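PDB 3NIQ: 3-guanidinopropionase from Pseudomonas aeruginosa, which hydrolyses 3-guanidinopropanoate to beta-alanine and urea, using two manganese ions in each subunit of a homohexamer. Local coordinates for residues F169-A172 with I173-G176. Residues are numbered along the deposited sequence; the frame is centred on the assembly and turned at random.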
ATOM      1  N   PHE A 169     -20.718  -1.343 -27.147  1.00 19.10           N
ATOM      2  CA  PHE A 169     -21.100  -0.389 -28.176  1.00 19.49           C
ATOM      3  C   PHE A 169     -21.352  -1.056 -29.513  1.00 21.09           C
ATOM      4  O   PHE A 169     -22.065  -0.507 -30.357  1.00 21.37           O
ATOM      5  CB  PHE A 169     -20.096   0.772 -28.235  1.00 19.40           C
ATOM      6  CG  PHE A 169     -20.053   1.532 -26.954  1.00 20.54           C
ATOM      7  CD1 PHE A 169     -18.872   1.649 -26.226  1.00 20.46           C
ATOM      8  CD2 PHE A 169     -21.240   2.037 -26.411  1.00 18.38           C
ATOM      9  CE1 PHE A 169     -18.862   2.305 -24.987  1.00 23.65           C
ATOM     10  CE2 PHE A 169     -21.247   2.683 -25.184  1.00 20.21           C
ATOM     11  CZ  PHE A 169     -20.043   2.818 -24.460  1.00 20.15           C
ATOM     12  N   ARG A 170     -20.805  -2.257 -29.688  1.00 21.81           N
ATOM     13  CA  ARG A 170     -21.146  -3.053 -30.852  1.00 22.62           C
ATOM     14  C   ARG A 170     -22.592  -3.501 -30.724  1.00 22.61           C
ATOM     15  O   ARG A 170     -23.391  -3.315 -31.644  1.00 23.20           O
ATOM     16  CB  ARG A 170     -20.221  -4.256 -30.990  1.00 22.36           C
ATOM     17  CG  ARG A 170     -20.625  -5.170 -32.163  1.00 25.07           C
ATOM     18  CD  ARG A 170     -19.445  -6.013 -32.585  1.00 30.90           C
ATOM     19  NE  ARG A 170     -19.707  -6.717 -33.824  1.00 38.06           N
ATOM     20  CZ  ARG A 170     -18.780  -6.952 -34.747  1.00 38.71           C
ATOM     21  NH1 ARG A 170     -17.521  -6.534 -34.570  1.00 39.61           N
ATOM     22  NH2 ARG A 170     -19.121  -7.597 -35.837  1.00 40.16           N
ATOM     23  N   ARG A 171     -22.921  -4.081 -29.570  1.00 22.16           N
ATOM     24  CA  ARG A 171     -24.302  -4.432 -29.238  1.00 22.47           C
ATOM     25  C   ARG A 171     -25.243  -3.258 -29.397  1.00 22.21           C
ATOM     26  O   ARG A 171     -26.309  -3.408 -29.991  1.00 23.21           O
ATOM     27  CB  ARG A 171     -24.414  -4.940 -27.804  1.00 22.25           C
ATOM     28  CG  ARG A 171     -23.707  -6.240 -27.553  1.00 25.44           C
ATOM     29  CD  ARG A 171     -24.252  -7.365 -28.448  1.00 30.85           C
ATOM     30  NE  ARG A 171     -23.149  -8.283 -28.595  1.00 39.28           N
ATOM     31  CZ  ARG A 171     -22.372  -8.372 -29.663  1.00 37.44           C
ATOM     32  NH1 ARG A 171     -22.622  -7.666 -30.749  1.00 37.73           N
ATOM     33  NH2 ARG A 171     -21.360  -9.201 -29.635  1.00 41.33           N
ATOM     34  N   ALA A 172     -24.845  -2.093 -28.880  1.00 20.81           N
ATOM     35  CA  ALA A 172     -25.707  -0.898 -28.930  1.00 20.68           C
ATOM     36  C   ALA A 172     -26.038  -0.476 -30.366  1.00 20.42           C
ATOM     37  O   ALA A 172     -27.162  -0.080 -30.655  1.00 21.74           O
ATOM     38  CB  ALA A 172     -25.059   0.240 -28.214  1.00 20.17           C
ATOM     39  N   ILE A 173     -25.042  -0.542 -31.239  1.00 21.60           N
ATOM     40  CA  ILE A 173     -25.204  -0.211 -32.662  1.00 22.70           C
ATOM     41  C   ILE A 173     -26.091  -1.262 -33.361  1.00 23.00           C
ATOM     42  O   ILE A 173     -27.040  -0.910 -34.032  1.00 23.73           O
ATOM     43  CB  ILE A 173     -23.817  -0.052 -33.339  1.00 22.55           C
ATOM     44  CG1 ILE A 173     -23.129   1.200 -32.784  1.00 22.68           C
ATOM     45  CG2 ILE A 173     -23.949  -0.000 -34.892  1.00 24.19           C
ATOM     46  CD1 ILE A 173     -21.661   1.332 -33.125  1.00 23.58           C
ATOM     47  N   GLU A 174     -25.816  -2.545 -33.128  1.00 23.44           N
ATOM     48  CA  GLU A 174     -26.626  -3.629 -33.692  1.00 24.56           C
ATOM     49  C   GLU A 174     -28.085  -3.515 -33.257  1.00 24.87           C
ATOM     50  O   GLU A 174     -28.997  -3.743 -34.057  1.00 25.28           O
ATOM     51  CB  GLU A 174     -26.081  -4.989 -33.248  1.00 24.61           C
ATOM     52  CG  GLU A 174     -24.837  -5.427 -33.925  1.00 26.08           C
ATOM     53  CD  GLU A 174     -24.295  -6.744 -33.351  1.00 30.80           C
ATOM     54  OE1 GLU A 174     -24.820  -7.233 -32.327  1.00 32.48           O
ATOM     55  OE2 GLU A 174     -23.331  -7.289 -33.922  1.00 32.54           O
ATOM     56  N   GLU A 175     -28.304  -3.142 -31.995  1.00 23.43           N
ATOM     57  CA  GLU A 175     -29.656  -2.998 -31.464  1.00 22.57           C
ATOM     58  C   GLU A 175     -30.326  -1.686 -31.877  1.00 22.48           C
ATOM     59  O   GLU A 175     -31.471  -1.453 -31.537  1.00 22.51           O
ATOM     60  CB  GLU A 175     -29.670  -3.165 -29.927  1.00 22.92           C
ATOM     61  CG  GLU A 175     -29.309  -4.600 -29.485  1.00 23.84           C
ATOM     62  CD  GLU A 175     -29.072  -4.766 -27.987  1.00 25.21           C
ATOM     63  OE1 GLU A 175     -29.646  -4.008 -27.156  1.00 25.75           O
ATOM     64  OE2 GLU A 175     -28.306  -5.682 -27.630  1.00 26.11           O
ATOM     65  N   GLY A 176     -29.617  -0.829 -32.604  1.00 22.34           N
ATOM     66  CA  GLY A 176     -30.215   0.436 -33.078  1.00 21.64           C
ATOM     67  C   GLY A 176     -30.313   1.531 -32.009  1.00 21.74           C
ATOM     68  O   GLY A 176     -31.074   2.494 -32.167  1.00 20.76           O
TER
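With CG anti to its carbonyl carbon (chi1 -66°) and the chain bent at chi2 (-60°), Arg171 brings its guanidinium alongside Glu174, which runs extended beyond CG. The two side chains point the same way with their flat ends nearly parallel, and Arg171 NH1 reaches Glu174 OE1 at 2.7 Å in a salt bridge; as a hydrogen bond it is weak, the N-H...O angle being only 119°, so the attraction is probably mainly that of opposite charges. Arg170 stretches out instead and presents the edge of its guanidinium to the other carboxylate oxygen, NE lying 3.7 Å from Glu174 OE2, a long salt bridge with the two planes almost perpendicular. One glutamate thus serves two arginines, three and four residues back.

Residues 169-174 make up nearly all of the short helix 168-174, and Glu175 and Gly176 follow its end, in the arginase-type alpha/beta fold built on a parallel sheet. Glu174 N donates almost straight to Arg170 O at 2.9 Å, and Glu175 N to Arg171 O at 2.8 Å. Gly176 ends the helix in a Schellman motif, its positive phi being easy for a residue without a side chain. Small Ala172 fits against Phe133 and Leu178, while branched Ile173, whose CG1 lies 3.2 Å from Phe169 O, packs on Phe200 and Cys204. Arg171 NE donates to Pro162 O, and Glu175 OE1 makes its salt bridge with Arg134 NE of helix 129-136. Near the start of the helix, the buried, flat, apolar ring of Phe169 packs edge-to-face with the manganese ligand His126 and touches Asp152, another ligand.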